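Local atomic coordinates of PTS system, nitrogen regulatory IIA protein (Neisseria meningitidis, PDB entry 2A0J), a protein that probably receives and passes on phosphoryl groups in the nitrogen-related branch of the phosphotransferase system, and may regulate partner proteins such as protein kinases. Residues 78-83 and 97-102; 8-13 and 137-142. One frame throughout, in Å; residues are numbered along the deposited sequence.

The two contacts illustrate how a central sheet and a chain-end helix can share one apolar layer. Contact 1 pairs strand segments 78-83 and 97-102 near the middle of the chain; contact 2, more peripheral, sets the loop 8-13 against the start of helix 139-146. Their centres lie 11 Å apart. They meet where F80 N probably hydrogen-bonds H12 O at 3.0 Å, as strand 13-17 comes alongside strand 77-83, and where L8 CD1 packs on A79 CA at 3.6 Å. F80 also touches V142, so one ring belongs to the sheet pairing and lies against the helix of contact 2. Both are structural contacts; neither contains a bound ligand.

Contact 1. Residues 78-83 and 97-102; sequences GAFIRT and VSLIFI
The F80 ring meets F101 along its edge: F101 CD2 lies near the F80 plane, 3.8 Å from F80 CD1, and the two side chains cross at about a right angle. They sit on neighbouring antiparallel strands at the centre of a four-stranded mixed sheet of order 1-3-4-2, with helices on its two faces. As a non-hydrogen-bonded pair they share one face; similar chi1 values (-173° in F80, -169° in F101) set each CG beside its own carbonyl carbon, leaning the rings opposite ways along the strands. Beyond F80, L99 CD2 is 4.0 Å from F80 CZ and also touches the R82 chain, which runs alongside L99. Helix 139-146 covers the phenylalanines through V142 and L146, while the R82 guanidinium continues outward to the carbonyls of L15, L133 and V136.

On the other face A79, I81, I100 and I102 turn to helix 22-33, meeting L25 and L33. The isoleucine tips lie over the gap between the strands: I102 CD1 is 4.2 Å from I81 CG1, and I100 CD1 reaches T83 CG2 at 3.7 Å across the line of that side chain.

The strands are joined by two reciprocal pairs of backbone bonds, A79 with I102 and I81 with I100. Of these, I100 N to I81 O is the straightest, 2.9 Å and 172° at the hydrogen. A fifth bond, from T83 N to S98 O, closes the ladder where the second strand turns its corner. T83 OG1 is taken by E85 O; nearby a water donates to T83 O at 2.8 Å and bonds S98 OG at 2.6 Å.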
loop_
_atom_site.group_PDB
_atom_site.type_symbol
_atom_site.label_atom_id
_atom_site.label_comp_id
_atom_site.label_asym_id
_atom_site.label_seq_id
_atom_site.Cartn_x
_atom_site.Cartn_y
_atom_site.Cartn_z
ATOM N N GLY A 78 6.073 4.880 0.955
ATOM C CA GLY A 78 4.910 4.125 0.527
ATOM C C GLY A 78 4.796 3.956 -0.975
ATOM O O GLY A 78 5.645 4.420 -1.737
ATOM N N ALA A 79 3.738 3.276 -1.401
ATOM C CA ALA A 79 3.490 3.043 -2.817
ATOM C C ALA A 79 2.013 2.749 -3.002
ATOM O O ALA A 79 1.312 2.421 -2.043
ATOM C CB ALA A 79 4.318 1.867 -3.317
ATOM N N PHE A 80 1.537 2.875 -4.235
ATOM C CA PHE A 80 0.141 2.595 -4.516
ATOM C C PHE A 80 0.055 1.725 -5.762
ATOM O O PHE A 80 0.729 1.996 -6.757
ATOM C CB PHE A 80 -0.641 3.891 -4.735
ATOM C CG PHE A 80 -2.116 3.678 -4.871
ATOM C CD1 PHE A 80 -2.895 3.407 -3.748
ATOM C CD2 PHE A 80 -2.723 3.686 -6.124
ATOM C CE1 PHE A 80 -4.259 3.143 -3.868
ATOM C CE2 PHE A 80 -4.089 3.423 -6.256
ATOM C CZ PHE A 80 -4.859 3.149 -5.122
ATOM N N ILE A 81 -0.773 0.682 -5.700
ATOM C CA ILE A 81 -0.947 -0.232 -6.826
ATOM C C ILE A 81 -2.398 -0.476 -7.224
ATOM O O ILE A 81 -3.245 -0.760 -6.378
ATOM C CB ILE A 81 -0.342 -1.614 -6.538
ATOM C CG1 ILE A 81 1.154 -1.491 -6.257
ATOM C CG2 ILE A 81 -0.607 -2.541 -7.722
ATOM C CD1 ILE A 81 1.842 -2.833 -6.023
ATOM N N ARG A 82 -2.661 -0.373 -8.525
ATOM C CA ARG A 82 -3.985 -0.616 -9.098
ATOM C C ARG A 82 -3.795 -1.843 -9.988
ATOM O O ARG A 82 -3.070 -1.792 -10.986
ATOM C CB ARG A 82 -4.442 0.575 -9.948
ATOM C CG ARG A 82 -5.855 1.069 -9.654
ATOM C CD ARG A 82 -6.791 0.864 -10.827
ATOM N NE ARG A 82 -6.282 1.490 -12.047
ATOM C CZ ARG A 82 -6.472 2.758 -12.388
ATOM N NH1 ARG A 82 -7.169 3.568 -11.612
ATOM N NH2 ARG A 82 -5.960 3.215 -13.515
ATOM N N THR A 83 -4.431 -2.947 -9.607
ATOM C CA THR A 83 -4.313 -4.199 -10.344
ATOM C C THR A 83 -5.203 -4.249 -11.589
ATOM O O THR A 83 -6.283 -3.664 -11.619
ATOM C CB THR A 83 -4.640 -5.401 -9.415
ATOM O OG1 THR A 83 -5.941 -5.226 -8.833
ATOM C CG2 THR A 83 -3.599 -5.504 -8.284
ATOM N N VAL A 97 -9.092 -7.812 -3.966
ATOM C CA VAL A 97 -8.707 -6.396 -3.952
ATOM C C VAL A 97 -8.023 -5.878 -5.219
ATOM O O VAL A 97 -7.261 -6.599 -5.875
ATOM C CB VAL A 97 -7.777 -6.091 -2.751
ATOM C CG1 VAL A 97 -8.345 -6.712 -1.485
ATOM C CG2 VAL A 97 -6.380 -6.602 -3.035
ATOM N N SER A 98 -8.283 -4.614 -5.546
ATOM C CA SER A 98 -7.690 -3.998 -6.735
ATOM C C SER A 98 -6.937 -2.716 -6.401
ATOM O O SER A 98 -6.222 -2.163 -7.240
ATOM C CB SER A 98 -8.774 -3.696 -7.780
ATOM O OG SER A 98 -9.273 -4.888 -8.371
ATOM N N LEU A 99 -7.106 -2.242 -5.174
ATOM C CA LEU A 99 -6.435 -1.027 -4.733
ATOM C C LEU A 99 -5.544 -1.323 -3.530
ATOM O O LEU A 99 -6.031 -1.610 -2.437
ATOM C CB LEU A 99 -7.475 0.041 -4.401
ATOM C CG LEU A 99 -8.366 0.387 -5.600
ATOM C CD1 LEU A 99 -9.227 1.602 -5.288
ATOM C CD2 LEU A 99 -7.498 0.657 -6.818
ATOM N N ILE A 100 -4.233 -1.255 -3.740
ATOM C CA ILE A 100 -3.280 -1.553 -2.675
ATOM C C ILE A 100 -2.330 -0.403 -2.306
ATOM O O ILE A 100 -1.579 0.094 -3.147
ATOM C CB ILE A 100 -2.403 -2.807 -3.038
ATOM C CG1 ILE A 100 -3.290 -3.983 -3.470
ATOM C CG2 ILE A 100 -1.560 -3.232 -1.836
ATOM C CD1 ILE A 100 -3.767 -3.919 -4.907
ATOM N N PHE A 101 -2.370 0.016 -1.042
ATOM C CA PHE A 101 -1.472 1.062 -0.560
ATOM C C PHE A 101 -0.491 0.419 0.440
ATOM O O PHE A 101 -0.904 -0.095 1.480
ATOM C CB PHE A 101 -2.262 2.198 0.113
ATOM C CG PHE A 101 -1.433 3.426 0.394
ATOM C CD1 PHE A 101 -0.435 3.406 1.370
ATOM C CD2 PHE A 101 -1.611 4.586 -0.355
ATOM C CE1 PHE A 101 0.379 4.522 1.592
ATOM C CE2 PHE A 101 -0.801 5.711 -0.142
ATOM C CZ PHE A 101 0.195 5.677 0.832
ATOM N N ILE A 102 0.802 0.434 0.113
ATOM C CA ILE A 102 1.817 -0.159 0.987
ATOM C C ILE A 102 2.572 0.918 1.741
ATOM O O ILE A 102 2.912 1.950 1.176
ATOM C CB ILE A 102 2.864 -0.987 0.205
ATOM C CG1 ILE A 102 2.178 -1.918 -0.796
ATOM C CG2 ILE A 102 3.709 -1.793 1.179
ATOM C CD1 ILE A 102 1.768 -1.234 -2.101
HETATM O O HOH W 1 -8.684 -4.829 -10.885
#

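Contact 2. Residues 8-13 and 137-142; sequences LPLSHI and SSAEEV
I13 meets A139 from its first side-chain carbon onward: I13 CB is 4.2 Å from A139 CB, and the CG2 branch, anti to the backbone N, closes to 3.9 Å of the same methyl. With chi1 -61° and chi2 173°, the extended CG1 branch meets the A139 carbonyl instead, CD1 lying 3.9 Å from A139 O and, more loosely, 4.4 Å from V142 CG1. One isoleucine thus spans the first turn of helix 139-146 at the edge of the sheet, with V142 leading inward to F80.

L10, from the short 3-10 turn just before, adds a second aliphatic contact. Its CD2 rests 3.8 Å from A139 CB and 3.7 Å from E140 N, so the A139 methyl is held between L10 and I13. The E140 chain first leads away, then bends back across L10 at about a right angle, bringing OE2 beside CD1.

S138 and E141 serve each other at the helix start as a capping box: E141 N donates to S138 OG at 3.2 Å, and S138 N reaches E141 OE1 at 2.6 Å, nearly head-on. S138 OG donates to that oxygen as well, from outside the carboxylate plane, which would probably stabilise the anion. R143 NE bonds L8 O. Between the segments, mostly aliphatic carbon meets the A139 methyl and nearby backbone: van der Waals packing without directional bonds, open to solvent at L10 and E140.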
loop_
_atom_site.group_PDB
_atom_site.type_symbol
_atom_site.label_atom_id
_atom_site.label_comp_id
_atom_site.label_asym_id
_atom_site.label_seq_id
_atom_site.Cartn_x
_atom_site.Cartn_y
_atom_site.Cartn_z
ATOM N N LEU A 8 4.575 9.641 -1.238
ATOM C CA LEU A 8 4.062 9.010 -2.450
ATOM C C LEU A 8 4.356 9.745 -3.770
ATOM O O LEU A 8 3.491 10.428 -4.312
ATOM C CB LEU A 8 2.546 8.792 -2.309
ATOM C CG LEU A 8 1.867 7.829 -3.290
ATOM C CD1 LEU A 8 2.374 6.417 -3.040
ATOM C CD2 LEU A 8 0.358 7.879 -3.118
ATOM N N PRO A 9 5.591 9.629 -4.291
ATOM C CA PRO A 9 5.898 10.300 -5.554
ATOM C C PRO A 9 5.252 9.505 -6.691
ATOM O O PRO A 9 4.819 8.372 -6.494
ATOM C CB PRO A 9 7.420 10.253 -5.606
ATOM C CG PRO A 9 7.726 8.990 -4.917
ATOM C CD PRO A 9 6.816 9.053 -3.713
ATOM N N LEU A 10 5.183 10.099 -7.873
ATOM C CA LEU A 10 4.578 9.435 -9.022
ATOM C C LEU A 10 5.354 8.177 -9.407
ATOM O O LEU A 10 4.802 7.260 -10.013
ATOM C CB LEU A 10 4.517 10.408 -10.201
ATOM C CG LEU A 10 3.692 11.669 -9.911
ATOM C CD1 LEU A 10 3.877 12.695 -11.019
ATOM C CD2 LEU A 10 2.233 11.289 -9.780
ATOM N N SER A 11 6.635 8.143 -9.046
ATOM C CA SER A 11 7.497 6.997 -9.332
ATOM C C SER A 11 7.139 5.779 -8.461
ATOM O O SER A 11 7.619 4.675 -8.711
ATOM C CB SER A 11 8.963 7.369 -9.088
ATOM O OG SER A 11 9.197 7.575 -7.704
ATOM N N HIS A 12 6.311 5.989 -7.437
ATOM C CA HIS A 12 5.894 4.908 -6.537
ATOM C C HIS A 12 4.439 4.483 -6.761
ATOM O O HIS A 12 3.834 3.841 -5.902
ATOM C CB HIS A 12 6.068 5.330 -5.072
ATOM C CG HIS A 12 7.497 5.424 -4.629
ATOM N ND1 HIS A 12 7.859 5.878 -3.379
ATOM C CD2 HIS A 12 8.652 5.127 -5.269
ATOM C CE1 HIS A 12 9.176 5.861 -3.271
ATOM N NE2 HIS A 12 9.680 5.409 -4.405
ATOM N N ILE A 13 3.894 4.842 -7.922
ATOM C CA ILE A 13 2.519 4.520 -8.283
ATOM C C ILE A 13 2.459 3.667 -9.547
ATOM O O ILE A 13 3.089 3.995 -10.546
ATOM C CB ILE A 13 1.715 5.805 -8.513
ATOM C CG1 ILE A 13 1.694 6.626 -7.220
ATOM C CG2 ILE A 13 0.310 5.467 -9.006
ATOM C CD1 ILE A 13 1.077 7.991 -7.370
ATOM N N SER A 137 -7.240 8.053 -15.094
ATOM C CA SER A 137 -6.221 7.601 -16.035
ATOM C C SER A 137 -4.764 7.856 -15.651
ATOM O O SER A 137 -3.892 7.037 -15.944
ATOM C CB SER A 137 -6.488 8.221 -17.410
ATOM O OG SER A 137 -7.826 7.998 -17.818
ATOM N N SER A 138 -4.497 8.984 -15.001
ATOM C CA SER A 138 -3.128 9.323 -14.621
ATOM C C SER A 138 -2.818 9.092 -13.151
ATOM O O SER A 138 -3.723 9.007 -12.311
ATOM C CB SER A 138 -2.830 10.789 -14.959
ATOM O OG SER A 138 -3.514 11.669 -14.082
ATOM N N ALA A 139 -1.523 9.002 -12.857
ATOM C CA ALA A 139 -1.034 8.802 -11.500
ATOM C C ALA A 139 -1.202 10.099 -10.716
ATOM O O ALA A 139 -1.389 10.075 -9.501
ATOM C CB ALA A 139 0.434 8.386 -11.529
ATOM N N GLU A 140 -1.132 11.228 -11.419
ATOM C CA GLU A 140 -1.298 12.533 -10.784
ATOM C C GLU A 140 -2.695 12.621 -10.165
ATOM O O GLU A 140 -2.862 13.152 -9.068
ATOM C CB GLU A 140 -1.089 13.679 -11.793
ATOM C CG GLU A 140 -1.059 13.276 -13.272
ATOM C CD GLU A 140 0.285 12.714 -13.733
ATOM O OE1 GLU A 140 0.311 11.543 -14.165
ATOM O OE2 GLU A 140 1.309 13.446 -13.672
ATOM N N GLU A 141 -3.698 12.101 -10.870
ATOM C CA GLU A 141 -5.065 12.093 -10.353
ATOM C C GLU A 141 -5.099 11.226 -9.089
ATOM O O GLU A 141 -5.761 11.569 -8.104
ATOM C CB GLU A 141 -6.034 11.524 -11.396
ATOM C CG GLU A 141 -6.240 12.418 -12.610
ATOM C CD GLU A 141 -6.883 11.688 -13.776
ATOM O OE1 GLU A 141 -6.246 10.760 -14.319
ATOM O OE2 GLU A 141 -8.023 12.039 -14.153
ATOM N N VAL A 142 -4.387 10.099 -9.120
ATOM C CA VAL A 142 -4.335 9.222 -7.955
ATOM C C VAL A 142 -3.795 9.979 -6.740
ATOM O O VAL A 142 -4.361 9.894 -5.649
ATOM C CB VAL A 142 -3.445 7.995 -8.215
ATOM C CG1 VAL A 142 -3.233 7.215 -6.931
ATOM C CG2 VAL A 142 -4.095 7.112 -9.267
#